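Side-chain contacts in SusD homolog (Bacteroides ovatus, PDB 4F53), which probably binds mucin O-glycans at the cell surface as a TPR-like lipoprotein of the SusD/RagB outer-membrane family: residues D360-E363 with E364-L368; D276-R279 with E280-D284; W84-I87 with P88-F92; L125-T128 with D129-P133. All coordinates share one frame; numbering follows the deposited sequence.

Four local contacts within one largely helical SusD/RagB chain show how neighbouring turns of a helix settle each other's side chains. Along the sequence they run in the order contact 3, contact 4, contact 2, contact 1. Contacts 3 and 4 lie on the consecutive helices 82-106 and 110-131, which pack directly together; their centres are about 12 Å apart. Contact 2 is the short turn and helix 279-282, and contact 1 lies in helix 358-372; their centres are about 18 Å apart, without touching. The two pairs occupy opposite sides of the chain's centre, with contacts 1 and 3 about 36 Å apart between centres, so they sample distant parts of one helical scaffold.

Contact 1 of 4, residues D360-E363 with E364-L368; sequences DFYE and EGIRL
Tyr362 and Ile366, one helical turn apart, form the tight side of this contact. The methyl CD1 of Ile366 rests over one face of the phenol ring in a CH-pi contact, 4.0 Å from the centroid of the Tyr362 ring and 23° off its normal, displaced toward the rim near CE2. Both side chains are arranged for this: Tyr362 has CG anti to the backbone N (chi1 174°), and the isoleucine reaches out through an extended CG1-CD1 arm. The phenol is further fixed by a hydrogen bond from its hydroxyl to Val416 O. Beneath them runs the regular helical backbone, with Ile366 N bonded to Tyr362 O at 3.2 Å.

The other side is looser and water-mediated. Glu363 and Arg367 carry opposite charges, yet Glu363 OE1 and Arg367 NH2 stay 5.2 Å apart. Water 1 spans them, donating to Glu363 OE1 at 3.1 Å and accepting from Arg367 NH2 at 2.8 Å, at the edge of the guanidinium and in its plane. Glu363 OE2 makes a salt bridge with Lys359, so the carboxylate is held from two directions. The nearby Glu364 side chain lies about 4 Å from a bound calcium ion.

Within the fold, helix 358-372 is wedged among others: Tyr362 packs on helix 423-438, Phe361 on helix 337-349, and Ile366 touches both of these and helix 379-383.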
# COMPACT_ATOMS: atom_id res chain seq x y z
N ASP A 360 20.33 -12.67 5.03
CA ASP A 360 19.51 -13.51 5.90
C ASP A 360 18.09 -13.00 6.03
O ASP A 360 17.18 -13.83 5.97
CB ASP A 360 20.16 -13.65 7.28
CG ASP A 360 21.36 -14.61 7.26
OD1 ASP A 360 21.53 -15.34 6.24
OD2 ASP A 360 22.10 -14.64 8.25
N PHE A 361 17.88 -11.68 6.11
CA PHE A 361 16.55 -11.12 6.20
C PHE A 361 15.80 -11.17 4.87
O PHE A 361 14.59 -11.36 4.87
CB PHE A 361 16.58 -9.69 6.73
CG PHE A 361 16.92 -9.64 8.20
CD1 PHE A 361 16.15 -10.34 9.13
CD2 PHE A 361 18.00 -8.90 8.65
CE1 PHE A 361 16.47 -10.30 10.48
CE2 PHE A 361 18.30 -8.83 10.02
CZ PHE A 361 17.54 -9.54 10.92
N TYR A 362 16.51 -11.02 3.75
CA TYR A 362 15.96 -11.15 2.40
C TYR A 362 15.34 -12.55 2.23
O TYR A 362 14.18 -12.68 1.86
CB TYR A 362 17.08 -10.92 1.37
CG TYR A 362 16.68 -11.17 -0.06
CD1 TYR A 362 15.90 -10.26 -0.76
CD2 TYR A 362 17.13 -12.30 -0.74
CE1 TYR A 362 15.54 -10.48 -2.08
CE2 TYR A 362 16.82 -12.51 -2.08
CZ TYR A 362 16.04 -11.59 -2.75
OH TYR A 362 15.73 -11.82 -4.06
N GLU A 363 16.12 -13.60 2.56
CA GLU A 363 15.70 -14.99 2.45
C GLU A 363 14.60 -15.32 3.48
O GLU A 363 13.65 -16.02 3.12
CB GLU A 363 16.89 -15.91 2.58
CG GLU A 363 17.85 -15.67 1.41
CD GLU A 363 18.87 -16.75 1.13
OE1 GLU A 363 19.29 -17.45 2.08
OE2 GLU A 363 19.29 -16.86 -0.05
N GLU A 364 14.66 -14.72 4.68
CA GLU A 364 13.64 -14.86 5.70
C GLU A 364 12.31 -14.21 5.23
O GLU A 364 11.26 -14.81 5.45
CB GLU A 364 14.12 -14.27 7.05
CG GLU A 364 13.12 -14.44 8.20
CD GLU A 364 12.65 -15.85 8.59
OE1 GLU A 364 13.20 -16.83 8.06
OE2 GLU A 364 11.74 -15.96 9.44
N GLY A 365 12.37 -13.06 4.55
CA GLY A 365 11.18 -12.39 4.02
C GLY A 365 10.45 -13.25 3.00
O GLY A 365 9.23 -13.38 3.04
N ILE A 366 11.21 -13.88 2.10
CA ILE A 366 10.68 -14.81 1.09
C ILE A 366 10.05 -16.05 1.78
O ILE A 366 8.93 -16.41 1.44
CB ILE A 366 11.77 -15.20 0.04
CG1 ILE A 366 12.25 -13.93 -0.71
CG2 ILE A 366 11.26 -16.30 -0.93
CD1 ILE A 366 13.48 -14.11 -1.65
N ARG A 367 10.74 -16.65 2.76
CA ARG A 367 10.23 -17.81 3.52
C ARG A 367 8.93 -17.44 4.24
O ARG A 367 7.98 -18.21 4.20
CB ARG A 367 11.26 -18.32 4.56
CG ARG A 367 12.50 -18.95 3.94
CD ARG A 367 13.58 -19.26 4.98
NE ARG A 367 14.82 -19.77 4.38
CZ ARG A 367 14.99 -21.02 3.97
NH1 ARG A 367 14.02 -21.92 4.09
NH2 ARG A 367 16.15 -21.39 3.43
N LEU A 368 8.89 -16.25 4.90
CA LEU A 368 7.70 -15.79 5.59
C LEU A 368 6.53 -15.61 4.60
O LEU A 368 5.40 -16.00 4.94
CB LEU A 368 7.96 -14.47 6.34
CG LEU A 368 8.74 -14.60 7.66
CD1 LEU A 368 9.25 -13.23 8.10
CD2 LEU A 368 7.90 -15.25 8.75
O HOH W 1 17.59 -19.06 4.06

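Contact 2 of 4, residues D276-R279 with E280-D284; sequences DPRR and EAYYD
Arg278 with Tyr282, and Arg279 with Tyr283, pair one turn apart around the short helix 279-282, which a type I beta turn (Asp276 to Arg279) leads into. The turn carries an N-terminal capping bond: Asp276 OD1 accepts from Arg278 N, an Asx turn.

Among the polar interactions, the salt bridge comes first. Arg278 grips the Asp276 carboxylate side-on: its NE meets OD1 of Asp276 at 2.8 Å, almost straight and on the syn lone pair, while Arg278 NH2 meets Asp276 OD2 at 2.7 Å. OD1 thus serves both the cap and the ion pair, and Gln433 and Ser369 hold the guanidinium further. Arg279 bends back at chi3 (-56°), and Arg279 NE donates to Asp276 O at 2.8 Å. The backbone N of Arg279 reaches that same oxygen from the opposite face of its carbonyl plane. Along the backbone, Tyr283 N bonds to Arg279 O at 2.9 Å.

Two ring faces are met in different ways. On Tyr282 the partner is aliphatic: Arg278 CB sits over the centre of the ring, 4.3 Å from the Tyr282 centroid, as a CH-pi contact; the two side chains run alongside each other, and the phenol hydroxyl bonds to Ile436 O. On Tyr283 it is a carbonyl, Arg279 O, standing over one face toward the rim. The buried Tyr283 OH, 3.3 Å from Arg279 CG, has no polar partner in the model.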
# COMPACT_ATOMS: atom_id res chain seq x y z
N ASP A 276 7.16 -18.41 -9.83
CA ASP A 276 6.72 -18.21 -8.46
C ASP A 276 5.53 -19.10 -8.09
O ASP A 276 4.46 -19.00 -8.71
CB ASP A 276 6.41 -16.73 -8.25
CG ASP A 276 6.54 -16.26 -6.83
OD1 ASP A 276 5.99 -16.92 -5.93
OD2 ASP A 276 7.15 -15.20 -6.62
N PRO A 277 5.69 -19.95 -7.04
CA PRO A 277 4.54 -20.77 -6.57
C PRO A 277 3.46 -19.94 -5.86
O PRO A 277 2.40 -20.48 -5.57
CB PRO A 277 5.17 -21.80 -5.63
CG PRO A 277 6.42 -21.20 -5.18
CD PRO A 277 6.90 -20.21 -6.24
N ARG A 278 3.68 -18.66 -5.60
CA ARG A 278 2.64 -17.79 -5.01
C ARG A 278 1.64 -17.39 -6.08
O ARG A 278 0.64 -16.80 -5.74
CB ARG A 278 3.22 -16.55 -4.32
CG ARG A 278 4.00 -16.89 -3.06
CD ARG A 278 4.81 -15.71 -2.63
NE ARG A 278 5.95 -15.51 -3.51
CZ ARG A 278 6.96 -14.70 -3.23
NH1 ARG A 278 6.98 -14.04 -2.09
NH2 ARG A 278 7.97 -14.57 -4.08
N ARG A 279 1.89 -17.72 -7.36
CA ARG A 279 0.93 -17.42 -8.44
C ARG A 279 -0.41 -18.06 -8.15
O ARG A 279 -1.42 -17.35 -8.15
CB ARG A 279 1.43 -17.84 -9.83
CG ARG A 279 2.43 -16.83 -10.40
CD ARG A 279 3.09 -17.36 -11.67
NE ARG A 279 3.73 -18.65 -11.43
CZ ARG A 279 4.27 -19.41 -12.37
NH1 ARG A 279 4.23 -19.03 -13.64
NH2 ARG A 279 4.84 -20.57 -12.06
N GLU A 280 -0.39 -19.38 -7.81
CA GLU A 280 -1.58 -20.15 -7.46
C GLU A 280 -2.19 -19.64 -6.15
O GLU A 280 -3.38 -19.78 -5.97
CB GLU A 280 -1.30 -21.67 -7.42
CG GLU A 280 -0.34 -22.14 -6.33
CD GLU A 280 0.63 -23.30 -6.60
OE1 GLU A 280 0.25 -24.24 -7.34
OE2 GLU A 280 1.73 -23.31 -5.99
N ALA A 281 -1.41 -18.99 -5.27
CA ALA A 281 -2.03 -18.49 -4.05
C ALA A 281 -2.75 -17.15 -4.28
O ALA A 281 -3.73 -16.86 -3.62
CB ALA A 281 -1.01 -18.36 -2.93
N TYR A 282 -2.26 -16.34 -5.24
CA TYR A 282 -2.75 -14.98 -5.51
C TYR A 282 -3.84 -14.89 -6.55
O TYR A 282 -4.76 -14.09 -6.41
CB TYR A 282 -1.60 -14.09 -6.01
CG TYR A 282 -0.53 -13.72 -5.01
CD1 TYR A 282 -0.58 -14.19 -3.70
CD2 TYR A 282 0.50 -12.86 -5.36
CE1 TYR A 282 0.36 -13.78 -2.75
CE2 TYR A 282 1.45 -12.45 -4.42
CZ TYR A 282 1.37 -12.92 -3.12
OH TYR A 282 2.30 -12.55 -2.19
N TYR A 283 -3.69 -15.64 -7.65
CA TYR A 283 -4.64 -15.46 -8.72
C TYR A 283 -4.80 -16.71 -9.56
O TYR A 283 -4.12 -17.70 -9.33
CB TYR A 283 -4.22 -14.25 -9.61
CG TYR A 283 -2.74 -14.14 -9.92
CD1 TYR A 283 -2.14 -14.98 -10.84
CD2 TYR A 283 -1.95 -13.16 -9.31
CE1 TYR A 283 -0.78 -14.88 -11.14
CE2 TYR A 283 -0.59 -13.07 -9.58
CZ TYR A 283 -0.01 -13.91 -10.52
OH TYR A 283 1.30 -13.77 -10.86
N ASP A 284 -5.69 -16.65 -10.55
CA ASP A 284 -5.99 -17.75 -11.44
C ASP A 284 -5.42 -17.53 -12.83
O ASP A 284 -5.07 -16.42 -13.19
CB ASP A 284 -7.51 -17.93 -11.55
CG ASP A 284 -8.17 -18.58 -10.35
OD1 ASP A 284 -7.67 -19.62 -9.90
OD2 ASP A 284 -9.25 -18.12 -9.95

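Contact 3 of 4, residues W84-I87 with P88-F92; sequences WKKI and PFNDF
Lys86 and Asn90 cross one turn apart in helix 82-106, and their conformations decide what touches. With its CG anti to the backbone N (chi1 -167°), the lysine lays its CG 3.6 Å from Asn90 OD1, then runs extended until a bend at chi4 (-77°) turns the amine back alongside the amide, 4.1 Å from Lys86 NZ to Asn90 ND2. Asn90 takes a different first torsion, CG beside its own backbone N and anti to the carbonyl carbon, and its ND2 is claimed by Glu484.

Ile87 and Asp91 run alongside each other in the same direction. The branch methyl CG2 of Ile87 is 3.7 Å from Asp91 OD2, and Asp91 CB presses to 3.2 Å from Ile87 O. Ile87 also packs on Phe46 and Tyr49 of helix 44-58.

Pro88 alters the backbone below. Its CD stands 3.2 Å from Trp84 O, and the helix is kinked here. Lys86 O takes the normal bond from Asn90 N at 3.1 Å and an added one from Phe89 N, well above the carbonyl plane.

Trp84 O, facing a proline with no N-H to give, is met by the Tyr75 hydroxyl, which makes good the lost bond; the buried Asn90 OD1, without a partner in the model, is probably a small energetic cost.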
# COMPACT_ATOMS: atom_id res chain seq x y z
N TRP A 84 -13.85 11.66 -7.79
CA TRP A 84 -12.83 10.65 -7.45
C TRP A 84 -11.66 11.27 -6.70
O TRP A 84 -11.02 10.60 -5.89
CB TRP A 84 -12.30 9.96 -8.72
CG TRP A 84 -13.21 8.92 -9.32
CD1 TRP A 84 -14.58 8.95 -9.39
CD2 TRP A 84 -12.80 7.74 -10.03
NE1 TRP A 84 -15.04 7.85 -10.07
CE2 TRP A 84 -13.97 7.09 -10.48
CE3 TRP A 84 -11.55 7.18 -10.35
CZ2 TRP A 84 -13.93 5.90 -11.22
CZ3 TRP A 84 -11.51 6.00 -11.07
CH2 TRP A 84 -12.69 5.39 -11.51
N LYS A 85 -11.35 12.54 -6.99
CA LYS A 85 -10.24 13.24 -6.35
C LYS A 85 -10.58 13.64 -4.90
O LYS A 85 -9.67 13.87 -4.10
CB LYS A 85 -9.83 14.46 -7.18
CG LYS A 85 -9.11 14.05 -8.45
CD LYS A 85 -8.42 15.19 -9.14
CE LYS A 85 -9.28 15.85 -10.17
NZ LYS A 85 -8.54 16.94 -10.84
N LYS A 86 -11.87 13.67 -4.55
CA LYS A 86 -12.31 14.04 -3.20
C LYS A 86 -12.21 12.85 -2.20
O LYS A 86 -11.83 13.06 -1.05
CB LYS A 86 -13.76 14.56 -3.28
CG LYS A 86 -14.25 15.27 -2.04
CD LYS A 86 -15.58 15.97 -2.32
CE LYS A 86 -16.16 16.68 -1.11
NZ LYS A 86 -16.79 15.75 -0.14
N ILE A 87 -12.54 11.65 -2.65
CA ILE A 87 -12.64 10.45 -1.82
C ILE A 87 -11.34 10.10 -1.05
O ILE A 87 -11.49 9.89 0.15
CB ILE A 87 -13.20 9.25 -2.66
CG1 ILE A 87 -14.61 9.62 -3.16
CG2 ILE A 87 -13.26 7.93 -1.82
CD1 ILE A 87 -15.09 8.83 -4.34
N PRO A 88 -10.08 10.05 -1.63
CA PRO A 88 -8.92 9.65 -0.80
C PRO A 88 -8.46 10.68 0.23
O PRO A 88 -7.49 10.41 0.96
CB PRO A 88 -7.81 9.41 -1.84
CG PRO A 88 -8.51 9.32 -3.16
CD PRO A 88 -9.66 10.24 -3.03
N PHE A 89 -9.12 11.86 0.28
CA PHE A 89 -8.78 12.90 1.24
C PHE A 89 -9.90 13.04 2.26
O PHE A 89 -9.78 12.53 3.37
CB PHE A 89 -8.47 14.23 0.52
CG PHE A 89 -7.78 15.29 1.36
CD1 PHE A 89 -6.63 14.99 2.09
CD2 PHE A 89 -8.26 16.60 1.39
CE1 PHE A 89 -5.99 15.98 2.85
CE2 PHE A 89 -7.60 17.58 2.14
CZ PHE A 89 -6.48 17.27 2.86
N ASN A 90 -11.02 13.64 1.84
CA ASN A 90 -12.21 13.96 2.64
C ASN A 90 -12.84 12.76 3.32
O ASN A 90 -13.23 12.89 4.47
CB ASN A 90 -13.28 14.67 1.79
CG ASN A 90 -12.91 16.08 1.40
OD1 ASN A 90 -12.04 16.31 0.56
ND2 ASN A 90 -13.57 17.06 2.01
N ASP A 91 -12.98 11.61 2.62
CA ASP A 91 -13.65 10.45 3.19
C ASP A 91 -12.87 9.83 4.35
O ASP A 91 -13.51 9.33 5.26
CB ASP A 91 -14.00 9.41 2.12
CG ASP A 91 -15.16 9.79 1.22
OD1 ASP A 91 -15.41 11.02 1.04
OD2 ASP A 91 -15.82 8.87 0.69
N PHE A 92 -11.53 9.93 4.38
CA PHE A 92 -10.79 9.43 5.55
C PHE A 92 -11.09 10.28 6.79
O PHE A 92 -11.28 9.71 7.86
CB PHE A 92 -9.29 9.38 5.31
CG PHE A 92 -8.84 8.12 4.62
CD1 PHE A 92 -8.88 6.89 5.28
CD2 PHE A 92 -8.36 8.15 3.32
CE1 PHE A 92 -8.45 5.72 4.64
CE2 PHE A 92 -7.91 6.99 2.70
CZ PHE A 92 -7.97 5.78 3.36

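Contact 4 of 4, residues L125-T128 with D129-P133; sequences LRVT and DTYGP
Tyr131 meets Val127 at its ring edge: Val127 O lies near the plane of the phenol ring, 3.4 Å from Tyr131 CD2, and the valine methyl CG1 is 4.0 Å from that same ring carbon. The ring also meets Phe89 of helix 82-106, the two planes inclined by about 50°, and Pro88 packs against it. The second flat group is the Asp129 carboxylate. Leu125 O lies over one face of it, 3.1 Å from Asp129 CG and slightly farther from both oxygens, while the leucine CG and its methyl CD1 approach OD2.

The hydroxyls bind tightly. Thr130 OG1, anti to its own carbonyl carbon (chi1 -55°), folds back and donates to Arg126 O at 2.7 Å. Thr128 OG1 is instead anti to the backbone N (chi1 -174°), pointing on along the helix to donate to Gly132 O, also at 2.7 Å and from above that carbonyl's plane. It has a second partner in Gln152 of helix 152-173.

Helix 110-131 closes here. Gly132 N still bonds to Thr128 O at 2.8 Å, but Gly132 has positive phi, which glycine can adopt without a side chain jamming against the preceding carbonyl, and Pro133 follows. So Thr128 holds the glycine through both its carbonyl and its hydroxyl.

The chemistry is that of a fully buried helix end whose polar groups are well supplied: Asp129 OD1 accepts from Tyr156 and Trp517, and OD2 pairs with Arg207, a charge that probably offsets the closeness of Leu125 O and helps keep the aspartate ionised; Arg126, likewise, is balanced by Asp51.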
# COMPACT_ATOMS: atom_id res chain seq x y z
N LEU A 125 -1.21 8.08 8.12
CA LEU A 125 0.05 7.76 7.41
C LEU A 125 -0.28 7.55 5.92
O LEU A 125 0.44 8.07 5.10
CB LEU A 125 0.76 6.52 7.99
CG LEU A 125 2.12 6.11 7.37
CD1 LEU A 125 3.18 7.22 7.56
CD2 LEU A 125 2.62 4.81 7.99
N ARG A 126 -1.38 6.84 5.59
CA ARG A 126 -1.84 6.64 4.19
C ARG A 126 -2.12 8.00 3.53
O ARG A 126 -1.72 8.22 2.39
CB ARG A 126 -3.14 5.81 4.09
CG ARG A 126 -3.15 4.46 4.75
CD ARG A 126 -4.54 3.86 4.62
NE ARG A 126 -4.97 3.88 3.21
CZ ARG A 126 -5.35 2.82 2.52
NH1 ARG A 126 -5.43 1.63 3.09
NH2 ARG A 126 -5.68 2.95 1.24
N VAL A 127 -2.83 8.88 4.26
CA VAL A 127 -3.25 10.21 3.81
C VAL A 127 -2.03 11.13 3.57
O VAL A 127 -1.94 11.72 2.49
CB VAL A 127 -4.31 10.86 4.73
CG1 VAL A 127 -4.82 12.18 4.14
CG2 VAL A 127 -5.49 9.90 4.99
N THR A 128 -1.08 11.23 4.54
CA THR A 128 0.09 12.08 4.30
C THR A 128 0.96 11.46 3.18
O THR A 128 1.51 12.20 2.35
CB THR A 128 0.89 12.43 5.56
OG1 THR A 128 1.87 13.36 5.15
CG2 THR A 128 1.59 11.23 6.23
N ASP A 129 1.03 10.14 3.09
CA ASP A 129 1.78 9.49 2.00
C ASP A 129 1.10 9.68 0.64
O ASP A 129 1.75 9.52 -0.38
CB ASP A 129 2.01 8.00 2.28
CG ASP A 129 3.03 7.76 3.40
OD1 ASP A 129 3.66 8.74 3.85
OD2 ASP A 129 3.19 6.60 3.81
N THR A 130 -0.20 10.08 0.62
CA THR A 130 -0.92 10.37 -0.63
C THR A 130 -0.74 11.85 -1.02
O THR A 130 -0.58 12.15 -2.20
CB THR A 130 -2.42 10.02 -0.50
OG1 THR A 130 -2.55 8.67 -0.09
CG2 THR A 130 -3.19 10.20 -1.80
N TYR A 131 -0.79 12.77 -0.05
CA TYR A 131 -0.85 14.22 -0.29
C TYR A 131 0.35 15.07 0.09
O TYR A 131 0.54 16.11 -0.54
CB TYR A 131 -2.07 14.80 0.44
CG TYR A 131 -3.36 14.32 -0.18
CD1 TYR A 131 -3.85 14.90 -1.35
CD2 TYR A 131 -4.04 13.21 0.33
CE1 TYR A 131 -4.99 14.41 -1.98
CE2 TYR A 131 -5.17 12.69 -0.30
CZ TYR A 131 -5.62 13.28 -1.47
OH TYR A 131 -6.72 12.76 -2.09
N GLY A 132 1.09 14.68 1.11
CA GLY A 132 2.19 15.47 1.65
C GLY A 132 1.67 16.21 2.87
O GLY A 132 1.12 15.55 3.76
N PRO A 133 1.72 17.57 2.93
CA PRO A 133 1.12 18.28 4.08
C PRO A 133 -0.38 17.97 4.23
O PRO A 133 -1.08 17.88 3.22
CB PRO A 133 1.34 19.78 3.75
CG PRO A 133 2.47 19.78 2.79
CD PRO A 133 2.31 18.53 1.97